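Local atomic coordinates of phosphoribosylaminoimidazole-succinocarboxamide synthase (PDB entry 4O7W), a protein that catalyses the ATP-dependent joining of L-aspartate to a carboxylated aminoimidazole ribonucleotide, giving SAICAR on the de novo route to IMP. Residues M25-D30 / N76-E81; W47-L52 / I192-C197; F174-G179 / I186-E191. All blocks are in the same frame, centred on the assembly; numbering follows the deposited sequence. Where two conformers were deposited one is given.

Overall arrangement
The contacts lie close together, their centres about 10 Å (contacts 1 and 2), 13 Å (2 and 3) and 14 Å (1 and 3) apart. Contact 1 joins two strands of the five-stranded antiparallel sheet early in the chain; contact 3 is a hairpin in the later, six-stranded sheet. Helix 45-62, between strands 22-27 and 77-81 in the chain, packs against both contacts and through contact 2 meets the loop from 186-191 to strand 197-201. Contact 1 closes before contact 3 opens; its segments alternate with those of contact 2, between which both segments of contact 3 fall. ATP touches contacts 1 and 3, thymidine diphosphate contacts 2 and 3, so the hairpin borders both ligands.

Contact 1: M25-D30 / N76-E81; sequences MEFKDD and NRLIVE. With ATP (adenosine-5'-triphosphate), chain C.
Strands 25-27 and 77-81 run antiparallel, their axes 157° apart and 4.6 Å from each other at closest approach. Met25 and Leu78 form a hydrogen-bonded pair, in which Met25 N donates to Leu78 O and Leu78 N to Met25 O, each over 2.7 Å. Glu26 and Arg77 make the neighbouring non-hydrogen-bonded pair, and beyond it Phe27 N binds Asn76 O at 2.8 Å. That carbonyl oxygen also lies in the plane of the Phe27 ring, at its CD2 edge.

Glu26 and Arg77 leave the sheet side by side. With CG anti to the backbone N (chi1 -171°) and the chain extended beyond it, Glu26 carries OE2 to Arg77 NE at 3.1 Å, a salt bridge that uses the anti lone pair. Carboxylate and guanidinium are turned 43° from one another. A glutamine in place of Glu26 has no charge to pair with Arg77, and the guanidinium would probably be held less firmly, its bond to Ala73 O being only weak. On the opposite face, which carries Met25 and Leu78, Met25 bends at chi3 to bring CE alongside Leu78 CD1, at 3.9 Å, and near Val80 CG1; Phe27 CE2 meets Leu78 CG at 3.8 Å. Helix 45-62 covers Phe27 and Leu78. In one of the two conformers of Asn76, a water links ND2 to Asp29 OD2, which also accepts from Gly46 N.

At the C-terminal end of strand 77-81, Glu81 O accepts from ATP N6 at 2.7 Å. The sheet thus separates a charged pair on one face from an apolar layer on the other, and its backbone recognises the adenine amino group.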
loop_
_atom_site.group_PDB
_atom_site.type_symbol
_atom_site.label_atom_id
_atom_site.label_comp_id
_atom_site.label_asym_id
_atom_site.label_seq_id
_atom_site.Cartn_x
_atom_site.Cartn_y
_atom_site.Cartn_z
ATOM N N MET A 25 -21.806 20.402 9.508
ATOM C CA MET A 25 -21.401 19.783 8.250
ATOM C C MET A 25 -22.503 20.030 7.242
ATOM O O MET A 25 -23.604 19.489 7.371
ATOM C CB MET A 25 -21.167 18.281 8.432
ATOM C CG MET A 25 -20.559 17.571 7.231
ATOM S SD MET A 25 -19.880 15.960 7.696
ATOM C CE MET A 25 -21.344 15.044 8.167
ATOM N N GLU A 26 -22.208 20.863 6.254
ATOM C CA GLU A 26 -23.175 21.186 5.205
ATOM C C GLU A 26 -22.801 20.490 3.906
ATOM O O GLU A 26 -21.699 20.651 3.413
ATOM C CB GLU A 26 -23.257 22.702 4.980
ATOM C CG GLU A 26 -24.397 23.129 4.061
ATOM C CD GLU A 26 -24.399 24.623 3.784
ATOM O OE1 GLU A 26 -23.477 25.101 3.096
ATOM O OE2 GLU A 26 -25.327 25.311 4.246
ATOM N N PHE A 27 -23.733 19.719 3.360
ATOM C CA PHE A 27 -23.504 18.992 2.122
ATOM C C PHE A 27 -23.908 19.862 0.937
ATOM O O PHE A 27 -25.016 20.386 0.905
ATOM C CB PHE A 27 -24.334 17.718 2.121
ATOM C CG PHE A 27 -23.853 16.668 3.084
ATOM C CD1 PHE A 27 -23.272 15.496 2.611
ATOM C CD2 PHE A 27 -23.979 16.845 4.466
ATOM C CE1 PHE A 27 -22.828 14.514 3.493
ATOM C CE2 PHE A 27 -23.542 15.866 5.343
ATOM C CZ PHE A 27 -22.972 14.698 4.857
ATOM N N LYS A 28 -23.008 20.008 -0.029
ATOM C CA LYS A 28 -23.267 20.825 -1.202
ATOM C C LYS A 28 -23.762 19.986 -2.379
ATOM O O LYS A 28 -23.754 18.758 -2.333
ATOM C CB LYS A 28 -22.023 21.626 -1.597
ATOM C CG LYS A 28 -21.520 22.596 -0.539
ATOM C CD LYS A 28 -20.374 23.432 -1.096
ATOM C CE LYS A 28 -19.560 24.095 0.003
ATOM N NZ LYS A 28 -18.283 24.651 -0.533
ATOM N N ASP A 29 -24.198 20.663 -3.435
ATOM C CA ASP A 29 -24.698 19.991 -4.622
ATOM C C ASP A 29 -23.585 19.618 -5.590
ATOM O O ASP A 29 -23.824 18.893 -6.555
ATOM C CB ASP A 29 -25.774 20.839 -5.305
ATOM C CG ASP A 29 -27.123 20.690 -4.642
ATOM O OD1 ASP A 29 -28.108 21.271 -5.149
ATOM O OD2 ASP A 29 -27.204 19.981 -3.616
ATOM N N ASP A 30 -22.376 20.101 -5.310
ATOM C CA ASP A 30 -21.194 19.849 -6.146
ATOM C C ASP A 30 -20.692 18.402 -6.114
ATOM O O ASP A 30 -20.699 17.744 -5.062
ATOM C CB ASP A 30 -20.050 20.783 -5.753
ATOM C CG ASP A 30 -20.474 22.244 -5.723
ATOM O OD1 ASP A 30 -20.047 22.973 -4.797
ATOM O OD2 ASP A 30 -21.243 22.662 -6.615
ATOM N N ASN A 76 -29.594 20.361 4.526
ATOM C CA ASN A 76 -28.312 19.796 4.100
ATOM C C ASN A 76 -27.233 19.874 5.180
ATOM O O ASN A 76 -26.061 19.600 4.910
ATOM C CB ASN A 76 -27.801 20.521 2.853
ATOM C CG ASN A 76 -28.758 20.432 1.687
ATOM O OD1 ASN A 76 -29.842 19.866 1.800
ATOM N ND2 ASN A 76 -28.358 20.995 0.553
ATOM N N ARG A 77 -27.627 20.266 6.392
ATOM C CA ARG A 77 -26.689 20.541 7.480
ATOM C C ARG A 77 -26.844 19.572 8.635
ATOM O O ARG A 77 -27.936 19.420 9.194
ATOM C CB ARG A 77 -26.859 21.968 8.015
ATOM C CG ARG A 77 -26.728 23.065 6.975
ATOM C CD ARG A 77 -27.012 24.435 7.568
ATOM N NE ARG A 77 -27.437 25.367 6.523
ATOM C CZ ARG A 77 -28.678 25.824 6.357
ATOM N NH1 ARG A 77 -29.665 25.467 7.182
ATOM N NH2 ARG A 77 -28.933 26.659 5.358
ATOM N N LEU A 78 -25.737 18.930 9.000
ATOM C CA LEU A 78 -25.690 18.094 10.190
ATOM C C LEU A 78 -24.888 18.802 11.275
ATOM O O LEU A 78 -23.958 19.539 10.979
ATOM C CB LEU A 78 -25.049 16.732 9.902
ATOM C CG LEU A 78 -25.376 15.821 8.705
ATOM C CD1 LEU A 78 -25.041 14.381 9.083
ATOM C CD2 LEU A 78 -26.808 15.928 8.203
ATOM N N ILE A 79 -25.257 18.568 12.530
ATOM C CA ILE A 79 -24.437 18.985 13.664
ATOM C C ILE A 79 -23.580 17.808 14.060
ATOM O O ILE A 79 -24.092 16.722 14.347
ATOM C CB ILE A 79 -25.264 19.406 14.897
ATOM C CG1 ILE A 79 -26.348 20.427 14.521
ATOM C CG2 ILE A 79 -24.340 19.971 15.971
ATOM C CD1 ILE A 79 -27.324 20.729 15.648
ATOM N N VAL A 80 -22.272 18.027 14.071
ATOM C CA VAL A 80 -21.337 16.965 14.388
ATOM C C VAL A 80 -20.299 17.408 15.418
ATOM O O VAL A 80 -20.024 18.600 15.592
ATOM C CB VAL A 80 -20.627 16.385 13.129
ATOM C CG1 VAL A 80 -21.624 15.728 12.177
ATOM C CG2 VAL A 80 -19.782 17.447 12.427
ATOM N N GLU A 81 -19.722 16.415 16.074
ATOM C CA GLU A 81 -18.700 16.618 17.070
ATOM C C GLU A 81 -17.383 16.946 16.385
ATOM O O GLU A 81 -16.965 16.250 15.463
ATOM C CB GLU A 81 -18.576 15.337 17.887
ATOM C CG GLU A 81 -17.565 15.393 19.005
ATOM C CD GLU A 81 -17.435 14.064 19.718
ATOM O OE1 GLU A 81 -17.967 13.051 19.231
ATOM O OE2 GLU A 81 -16.772 14.034 20.761
HETATM P PG ATP C . -10.184 16.973 2.224
HETATM O O1G ATP C . -8.905 17.551 1.661
HETATM O O2G ATP C . -10.733 17.743 3.394
HETATM O O3G ATP C . -10.172 15.476 2.396
HETATM P PB ATP C . -12.470 18.246 1.086
HETATM O O1B ATP C . -11.908 19.596 1.452
HETATM O O2B ATP C . -13.189 18.056 -0.228
HETATM O O3B ATP C . -11.265 17.176 1.049
HETATM P PA ATP C . -15.052 17.919 2.265
HETATM O O1A ATP C . -15.687 16.552 2.243
HETATM O O2A ATP C . -15.505 18.914 1.221
HETATM O O3A ATP C . -13.444 17.731 2.273
HETATM O "O5'" ATP C . -15.330 18.609 3.702
HETATM C "C5'" ATP C . -15.263 17.878 4.935
HETATM C "C4'" ATP C . -13.944 18.138 5.668
HETATM O "O4'" ATP C . -14.126 18.107 7.096
HETATM C "C3'" ATP C . -12.934 17.046 5.399
HETATM O "O3'" ATP C . -11.647 17.652 5.519
HETATM C "C2'" ATP C . -13.144 16.069 6.547
HETATM O "O2'" ATP C . -12.017 15.239 6.790
HETATM C "C1'" ATP C . -13.409 17.015 7.701
HETATM N N9 ATP C . -14.244 16.417 8.776
HETATM C C8 ATP C . -15.237 15.518 8.632
HETATM N N7 ATP C . -15.789 15.211 9.826
HETATM C C5 ATP C . -15.153 15.942 10.770
HETATM C C6 ATP C . -15.220 16.121 12.250
HETATM N N6 ATP C . -16.114 15.453 13.007
HETATM N N1 ATP C . -14.337 16.973 12.826
HETATM C C2 ATP C . -13.433 17.669 12.120
HETATM N N3 ATP C . -13.328 17.564 10.791
HETATM C C4 ATP C . -14.134 16.736 10.071
HETATM O O HOH W 1 -29.210 19.674 -1.958
#

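Contact 2: W47-L52 / I192-C197; sequences WLNAQL and ISPDTC. With TYD (thymidine-5'-diphosphate), chain B.
Ile192 meets residues 47-52 through its backbone: its carbonyl oxygen lies 3.7 Å from Leu52 C, while its N binds Ser53 OG, which also bonds to Asn49 O. Its side chain lies further along the same helix, against Phe56, Phe57 and Leu60.

Ser193 follows, pressing CB against the amide of Asn49, 3.6 Å from Asn49 CG. Its hydroxyl oxygen, held between the backbone N and the carbonyl carbon (chi1 70°), accepts from Asp195 N and so closes an ST turn; that hydroxyl is also hydrogen-bonded to Glu191 OE1. Ser193 N in turn donates to Thr196 OG1 at 3.1 Å. This compact turn lies in the loop between strands 186-188 and 197-201, the connection by which the later antiparallel sheet of the SAICAR synthetase fold is joined to helix 45-62.

Pro194 sits in the angle between two helix side chains. Leu52 CD1 reaches its CD and CG, 3.7 Å from Pro194 CD, and the two side chains cross at about a right angle. Asn49 OD1 comes within 3.3 Å of the same CD; this buried oxygen has no polar partner in the model, and the ring and the Ser193 methylene border it.

Asp195 meets the other branch of the amide. Asn49 ND2 stands 3.2 Å from Asp195 CG, with the amide and carboxylate planes 72° apart. Asp195 OD1 has a salt bridge to Lys45 and OD2 a hydrogen bond with Tyr224. Beyond it, Thr196 CA and Cys197 C border the bound thymidine diphosphate, Cys197 C lying 3.4 Å from its O3'.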
loop_
_atom_site.group_PDB
_atom_site.type_symbol
_atom_site.label_atom_id
_atom_site.label_comp_id
_atom_site.label_asym_id
_atom_site.label_seq_id
_atom_site.Cartn_x
_atom_site.Cartn_y
_atom_site.Cartn_z
ATOM N N TRP A 47 -28.751 17.413 -0.235
ATOM C CA TRP A 47 -29.870 16.952 0.594
ATOM C C TRP A 47 -29.911 15.462 0.738
ATOM O O TRP A 47 -30.062 14.946 1.845
ATOM C CB TRP A 47 -31.203 17.445 0.025
ATOM C CG TRP A 47 -32.352 17.237 0.983
ATOM C CD1 TRP A 47 -32.805 18.118 1.964
ATOM C CD2 TRP A 47 -33.209 16.047 1.108
ATOM N NE1 TRP A 47 -33.859 17.582 2.660
ATOM C CE2 TRP A 47 -34.155 16.337 2.201
ATOM C CE3 TRP A 47 -33.289 14.820 0.451
ATOM C CZ2 TRP A 47 -35.129 15.425 2.597
ATOM C CZ3 TRP A 47 -34.271 13.904 0.863
ATOM C CH2 TRP A 47 -35.173 14.205 1.909
ATOM N N LEU A 48 -29.796 14.758 -0.385
ATOM C CA LEU A 48 -29.752 13.297 -0.397
ATOM C C LEU A 48 -28.599 12.741 0.434
ATOM O O LEU A 48 -28.811 11.877 1.279
ATOM C CB LEU A 48 -29.666 12.773 -1.832
ATOM C CG LEU A 48 -30.950 12.948 -2.659
ATOM C CD1 LEU A 48 -30.644 12.900 -4.151
ATOM C CD2 LEU A 48 -32.027 11.935 -2.277
ATOM N N ASN A 49 -27.388 13.239 0.191
ATOM C CA ASN A 49 -26.194 12.785 0.904
ATOM C C ASN A 49 -26.249 13.081 2.417
ATOM O O ASN A 49 -25.817 12.261 3.232
ATOM C CB ASN A 49 -24.929 13.354 0.233
ATOM C CG ASN A 49 -24.641 12.698 -1.113
ATOM O OD1 ASN A 49 -25.287 11.729 -1.494
ATOM N ND2 ASN A 49 -23.665 13.223 -1.830
ATOM N N ALA A 50 -26.820 14.229 2.780
ATOM C CA ALA A 50 -27.064 14.572 4.182
ATOM C C ALA A 50 -28.012 13.570 4.837
ATOM O O ALA A 50 -27.699 12.995 5.886
ATOM C CB ALA A 50 -27.619 15.984 4.302
ATOM N N GLN A 51 -29.167 13.361 4.211
ATOM C CA GLN A 51 -30.190 12.483 4.762
ATOM C C GLN A 51 -29.659 11.076 4.947
ATOM O O GLN A 51 -29.878 10.445 5.991
ATOM C CB GLN A 51 -31.432 12.450 3.861
ATOM C CG GLN A 51 -32.154 13.781 3.737
ATOM C CD GLN A 51 -32.598 14.330 5.080
ATOM O OE1 GLN A 51 -33.404 13.713 5.777
ATOM N NE2 GLN A 51 -32.067 15.489 5.452
ATOM N N LEU A 52 -28.966 10.587 3.934
ATOM C CA LEU A 52 -28.437 9.234 3.951
ATOM C C LEU A 52 -27.325 9.033 4.994
ATOM O O LEU A 52 -27.261 7.984 5.650
ATOM C CB LEU A 52 -27.988 8.843 2.547
ATOM C CG LEU A 52 -29.177 8.620 1.610
ATOM C CD1 LEU A 52 -28.701 8.529 0.166
ATOM C CD2 LEU A 52 -29.978 7.382 1.997
ATOM N N ILE A 192 -21.280 9.329 5.116
ATOM C CA ILE A 192 -21.534 8.024 4.513
ATOM C C ILE A 192 -22.698 8.205 3.536
ATOM O O ILE A 192 -23.847 8.364 3.942
ATOM C CB ILE A 192 -21.858 6.921 5.559
ATOM C CG1 ILE A 192 -20.713 6.736 6.558
ATOM C CG2 ILE A 192 -22.127 5.587 4.872
ATOM C CD1 ILE A 192 -21.026 5.748 7.672
ATOM N N SER A 193 -22.379 8.204 2.245
ATOM C CA SER A 193 -23.351 8.512 1.226
ATOM C C SER A 193 -23.029 7.761 -0.066
ATOM O O SER A 193 -22.008 7.070 -0.142
ATOM C CB SER A 193 -23.337 10.014 0.970
ATOM O OG SER A 193 -22.133 10.377 0.326
ATOM N N PRO A 194 -23.896 7.901 -1.097
ATOM C CA PRO A 194 -23.583 7.342 -2.415
ATOM C C PRO A 194 -22.349 7.986 -3.064
ATOM O O PRO A 194 -21.849 7.459 -4.059
ATOM C CB PRO A 194 -24.843 7.653 -3.236
ATOM C CG PRO A 194 -25.931 7.827 -2.227
ATOM C CD PRO A 194 -25.243 8.504 -1.067
ATOM N N ASP A 195 -21.879 9.116 -2.517
ATOM C CA ASP A 195 -20.580 9.699 -2.913
ATOM C C ASP A 195 -19.390 8.880 -2.419
ATOM O O ASP A 195 -18.340 8.855 -3.061
ATOM C CB ASP A 195 -20.410 11.120 -2.354
ATOM C CG ASP A 195 -20.974 12.190 -3.273
ATOM O OD1 ASP A 195 -20.562 13.356 -3.141
ATOM O OD2 ASP A 195 -21.819 11.874 -4.129
ATOM N N THR A 196 -19.544 8.253 -1.253
ATOM C CA THR A 196 -18.401 7.634 -0.579
ATOM C C THR A 196 -18.499 6.103 -0.477
ATOM O O THR A 196 -17.693 5.471 0.204
ATOM C CB THR A 196 -18.146 8.287 0.803
ATOM O OG1 THR A 196 -19.295 8.114 1.635
ATOM C CG2 THR A 196 -17.854 9.778 0.642
ATOM N N CYS A 197 -19.488 5.526 -1.170
ATOM C CA CYS A 197 -19.732 4.075 -1.200
ATOM C C CYS A 197 -20.057 3.611 -2.606
ATOM O O CYS A 197 -20.561 4.389 -3.412
ATOM C CB CYS A 197 -20.954 3.716 -0.366
ATOM S SG CYS A 197 -20.984 4.272 1.341
HETATM P PA TYD B . -11.425 3.436 -5.144
HETATM O O1A TYD B . -11.879 2.310 -6.022
HETATM O O2A TYD B . -10.165 3.182 -4.344
HETATM O O3A TYD B . -11.148 4.801 -5.943
HETATM P PB TYD B . -11.996 5.497 -7.126
HETATM O O1B TYD B . -12.505 4.386 -8.017
HETATM O O2B TYD B . -13.123 6.209 -6.408
HETATM O O3B TYD B . -10.996 6.442 -7.726
HETATM O "O5'" TYD B . -12.633 3.827 -4.182
HETATM C "C5'" TYD B . -13.115 2.886 -3.238
HETATM C "C4'" TYD B . -14.393 3.375 -2.554
HETATM O "O4'" TYD B . -14.049 4.354 -1.575
HETATM C "C3'" TYD B . -15.413 4.028 -3.492
HETATM O "O3'" TYD B . -16.712 3.729 -2.992
HETATM C "C2'" TYD B . -15.196 5.516 -3.334
HETATM C "C1'" TYD B . -14.619 5.624 -1.925
HETATM N N1 TYD B . -13.570 6.645 -1.820
HETATM C C2 TYD B . -13.920 8.017 -1.632
HETATM O O2 TYD B . -15.114 8.354 -1.557
HETATM N N3 TYD B . -12.965 8.953 -1.518
HETATM C C4 TYD B . -11.660 8.608 -1.562
HETATM O O4 TYD B . -10.780 9.474 -1.440
HETATM C C5 TYD B . -11.252 7.183 -1.734
HETATM C C5M TYD B . -9.795 6.759 -1.783
HETATM C C6 TYD B . -12.276 6.252 -1.857
#

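Contact 3: F174-G179 / I186-E191; sequences FKLEFG and IVLADE. With TYD (thymidine-5'-diphosphate), chain B; ATP (adenosine-5'-triphosphate), chain C.
The Phe178 ring carries the Leu188 methyl CD1 over one face in a CH-pi contact, 4.1 Å from the ring centroid and displaced toward the rim. Ile186 CG2 approaches the ring obliquely at Phe178 CD1; Ile149 and Ile152 of helix 143-165 also touch the Phe178 side chain. The carboxylates of Glu177 and Asp190 are the flat groups that stack on each other, their planes only 3° apart.

These groups belong to an antiparallel beta hairpin of strands 169-180 and 186-188. Gly179 and Val187 make a hydrogen-bonded pair, Gly179 N to Val187 O and Val187 N to Gly179 O, the latter nearly straight off the carbonyl at 174°. Phe178 and Leu188 form the non-hydrogen-bonded pair beside it, and Ala189 N reaches Glu177 O at 2.8 Å. Leu188 CD1 also packs against Leu176 CB, so one methyl touches both side chains.

Two like charges face each other where the carboxylates stack, Glu177 OE2 being 3.8 Å from Asp190 OD1, and Lys175 probably offsets this repulsion. Its chain bends at chi2 and chi3, bringing NZ 3.1 Å from Glu177 OE2 and 3.2 Å from Asp190 OD1 in a salt-bridge network. Lys122 and Lys13 supply further positive charge, to Glu177 OE1 and Asp190 OD2. Two waters also accept from Lys175 NZ; one of them donates to Asp190 OD1 and Glu191 OE2. On its way, Lys175 packs along the thymine of thymidine diphosphate, CE lying 3.4 Å from its N3. Glu177 OE1 accepts from the ribose hydroxyl O2' of ATP at 2.6 Å.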
loop_
_atom_site.group_PDB
_atom_site.type_symbol
_atom_site.label_atom_id
_atom_site.label_comp_id
_atom_site.label_asym_id
_atom_site.label_seq_id
_atom_site.Cartn_x
_atom_site.Cartn_y
_atom_site.Cartn_z
ATOM N N PHE A 174 -16.460 1.059 0.169
ATOM C CA PHE A 174 -16.773 2.376 0.732
ATOM C C PHE A 174 -15.573 2.943 1.466
ATOM O O PHE A 174 -14.631 2.212 1.802
ATOM C CB PHE A 174 -17.990 2.315 1.685
ATOM C CG PHE A 174 -17.792 1.423 2.894
ATOM C CD1 PHE A 174 -17.421 1.966 4.122
ATOM C CD2 PHE A 174 -18.007 0.054 2.810
ATOM C CE1 PHE A 174 -17.256 1.170 5.247
ATOM C CE2 PHE A 174 -17.837 -0.763 3.935
ATOM C CZ PHE A 174 -17.452 -0.205 5.154
ATOM N N LYS A 175 -15.631 4.242 1.739
ATOM C CA LYS A 175 -14.542 4.944 2.396
ATOM C C LYS A 175 -15.051 5.589 3.691
ATOM O O LYS A 175 -16.118 6.203 3.710
ATOM C CB LYS A 175 -13.957 6.008 1.462
ATOM C CG LYS A 175 -12.772 6.798 2.039
ATOM C CD LYS A 175 -13.213 8.058 2.784
ATOM C CE LYS A 175 -13.725 9.149 1.820
ATOM N NZ LYS A 175 -14.481 10.216 2.566
ATOM N N LEU A 176 -14.279 5.431 4.762
ATOM C CA LEU A 176 -14.531 6.115 6.022
ATOM C C LEU A 176 -13.374 7.024 6.404
ATOM O O LEU A 176 -12.246 6.876 5.896
ATOM C CB LEU A 176 -14.740 5.118 7.164
ATOM C CG LEU A 176 -15.834 4.060 6.997
ATOM C CD1 LEU A 176 -15.715 3.039 8.121
ATOM C CD2 LEU A 176 -17.230 4.669 6.928
ATOM N N GLU A 177 -13.674 7.947 7.322
ATOM C CA GLU A 177 -12.693 8.798 7.964
ATOM C C GLU A 177 -12.975 8.828 9.469
ATOM O O GLU A 177 -14.119 8.600 9.921
ATOM C CB GLU A 177 -12.741 10.219 7.381
ATOM C CG GLU A 177 -12.439 10.297 5.880
ATOM C CD GLU A 177 -12.333 11.726 5.359
ATOM O OE1 GLU A 177 -12.137 12.672 6.149
ATOM O OE2 GLU A 177 -12.432 11.911 4.141
ATOM N N PHE A 178 -11.924 9.092 10.237
ATOM C CA PHE A 178 -11.949 8.971 11.674
ATOM C C PHE A 178 -11.168 10.118 12.283
ATOM O O PHE A 178 -10.233 10.638 11.666
ATOM C CB PHE A 178 -11.251 7.675 12.111
ATOM C CG PHE A 178 -11.971 6.419 11.713
ATOM C CD1 PHE A 178 -12.900 5.830 12.572
ATOM C CD2 PHE A 178 -11.711 5.814 10.486
ATOM C CE1 PHE A 178 -13.558 4.656 12.222
ATOM C CE2 PHE A 178 -12.373 4.642 10.122
ATOM C CZ PHE A 178 -13.300 4.069 10.989
ATOM N N GLY A 179 -11.533 10.465 13.515
ATOM C CA GLY A 179 -10.770 11.386 14.336
ATOM C C GLY A 179 -10.816 10.974 15.798
ATOM O O GLY A 179 -11.536 10.036 16.178
ATOM N N ILE A 186 -11.525 6.774 19.453
ATOM C CA ILE A 186 -11.591 6.814 17.988
ATOM C C ILE A 186 -13.042 6.880 17.511
ATOM O O ILE A 186 -13.850 5.995 17.788
ATOM C CB ILE A 186 -10.749 5.679 17.349
ATOM C CG1 ILE A 186 -9.260 5.912 17.722
ATOM C CG2 ILE A 186 -10.943 5.635 15.825
ATOM C CD1 ILE A 186 -8.330 4.740 17.523
ATOM N N VAL A 187 -13.360 7.967 16.811
ATOM C CA VAL A 187 -14.729 8.318 16.472
ATOM C C VAL A 187 -14.899 8.416 14.939
ATOM O O VAL A 187 -14.094 9.044 14.250
ATOM C CB VAL A 187 -15.132 9.655 17.154
ATOM C CG1 VAL A 187 -16.531 10.072 16.731
ATOM C CG2 VAL A 187 -15.068 9.530 18.682
ATOM N N LEU A 188 -15.935 7.769 14.423
ATOM C CA LEU A 188 -16.200 7.750 12.992
ATOM C C LEU A 188 -16.726 9.110 12.558
ATOM O O LEU A 188 -17.584 9.692 13.223
ATOM C CB LEU A 188 -17.200 6.641 12.659
ATOM C CG LEU A 188 -17.669 6.498 11.208
ATOM C CD1 LEU A 188 -16.500 6.109 10.325
ATOM C CD2 LEU A 188 -18.740 5.427 11.125
ATOM N N ALA A 189 -16.202 9.616 11.442
ATOM C CA ALA A 189 -16.401 11.010 11.080
ATOM C C ALA A 189 -16.865 11.191 9.627
ATOM O O ALA A 189 -17.439 10.272 9.032
ATOM C CB ALA A 189 -15.123 11.796 11.363
ATOM N N ASP A 190 -16.626 12.379 9.069
ATOM C CA ASP A 190 -17.021 12.709 7.698
ATOM C C ASP A 190 -18.462 12.278 7.322
ATOM O O ASP A 190 -19.404 12.547 8.067
ATOM C CB ASP A 190 -15.987 12.156 6.705
ATOM C CG ASP A 190 -16.024 12.882 5.366
ATOM O OD1 ASP A 190 -16.252 12.210 4.352
ATOM O OD2 ASP A 190 -15.822 14.118 5.330
ATOM N N GLU A 191 -18.629 11.599 6.183
ATOM C CA GLU A 191 -19.954 11.275 5.671
ATOM C C GLU A 191 -20.046 9.808 5.293
ATOM O O GLU A 191 -19.018 9.141 5.132
ATOM C CB GLU A 191 -20.279 12.143 4.424
ATOM C CG GLU A 191 -19.564 11.704 3.145
ATOM C CD GLU A 191 -19.855 12.585 1.938
ATOM O OE1 GLU A 191 -20.931 12.451 1.308
ATOM O OE2 GLU A 191 -18.984 13.407 1.597
HETATM P PA TYD B . -11.425 3.436 -5.144
HETATM O O1A TYD B . -11.879 2.310 -6.022
HETATM O O2A TYD B . -10.165 3.182 -4.344
HETATM O O3A TYD B . -11.148 4.801 -5.943
HETATM P PB TYD B . -11.996 5.497 -7.126
HETATM O O1B TYD B . -12.505 4.386 -8.017
HETATM O O2B TYD B . -13.123 6.209 -6.408
HETATM O O3B TYD B . -10.996 6.442 -7.726
HETATM O "O5'" TYD B . -12.633 3.827 -4.182
HETATM C "C5'" TYD B . -13.115 2.886 -3.238
HETATM C "C4'" TYD B . -14.393 3.375 -2.554
HETATM O "O4'" TYD B . -14.049 4.354 -1.575
HETATM C "C3'" TYD B . -15.413 4.028 -3.492
HETATM O "O3'" TYD B . -16.712 3.729 -2.992
HETATM C "C2'" TYD B . -15.196 5.516 -3.334
HETATM C "C1'" TYD B . -14.619 5.624 -1.925
HETATM N N1 TYD B . -13.570 6.645 -1.820
HETATM C C2 TYD B . -13.920 8.017 -1.632
HETATM O O2 TYD B . -15.114 8.354 -1.557
HETATM N N3 TYD B . -12.965 8.953 -1.518
HETATM C C4 TYD B . -11.660 8.608 -1.562
HETATM O O4 TYD B . -10.780 9.474 -1.440
HETATM C C5 TYD B . -11.252 7.183 -1.734
HETATM C C5M TYD B . -9.795 6.759 -1.783
HETATM C C6 TYD B . -12.276 6.252 -1.857
HETATM P PG ATP C . -10.184 16.973 2.224
HETATM O O1G ATP C . -8.905 17.551 1.661
HETATM O O2G ATP C . -10.733 17.743 3.394
HETATM O O3G ATP C . -10.172 15.476 2.396
HETATM P PB ATP C . -12.470 18.246 1.086
HETATM O O1B ATP C . -11.908 19.596 1.452
HETATM O O2B ATP C . -13.189 18.056 -0.228
HETATM O O3B ATP C . -11.265 17.176 1.049
HETATM P PA ATP C . -15.052 17.919 2.265
HETATM O O1A ATP C . -15.687 16.552 2.243
HETATM O O2A ATP C . -15.505 18.914 1.221
HETATM O O3A ATP C . -13.444 17.731 2.273
HETATM O "O5'" ATP C . -15.330 18.609 3.702
HETATM C "C5'" ATP C . -15.263 17.878 4.935
HETATM C "C4'" ATP C . -13.944 18.138 5.668
HETATM O "O4'" ATP C . -14.126 18.107 7.096
HETATM C "C3'" ATP C . -12.934 17.046 5.399
HETATM O "O3'" ATP C . -11.647 17.652 5.519
HETATM C "C2'" ATP C . -13.144 16.069 6.547
HETATM O "O2'" ATP C . -12.017 15.239 6.790
HETATM C "C1'" ATP C . -13.409 17.015 7.701
HETATM N N9 ATP C . -14.244 16.417 8.776
HETATM C C8 ATP C . -15.237 15.518 8.632
HETATM N N7 ATP C . -15.789 15.211 9.826
HETATM C C5 ATP C . -15.153 15.942 10.770
HETATM C C6 ATP C . -15.220 16.121 12.250
HETATM N N6 ATP C . -16.114 15.453 13.007
HETATM N N1 ATP C . -14.337 16.973 12.826
HETATM C C2 ATP C . -13.433 17.669 12.120
HETATM N N3 ATP C . -13.328 17.564 10.791
HETATM C C4 ATP C . -14.134 16.736 10.071
HETATM O O HOH W 2 -16.391 8.981 4.043
HETATM O O HOH W 3 -15.938 12.459 1.588
HETATM O O HOH W 4 -16.733 8.078 7.437
#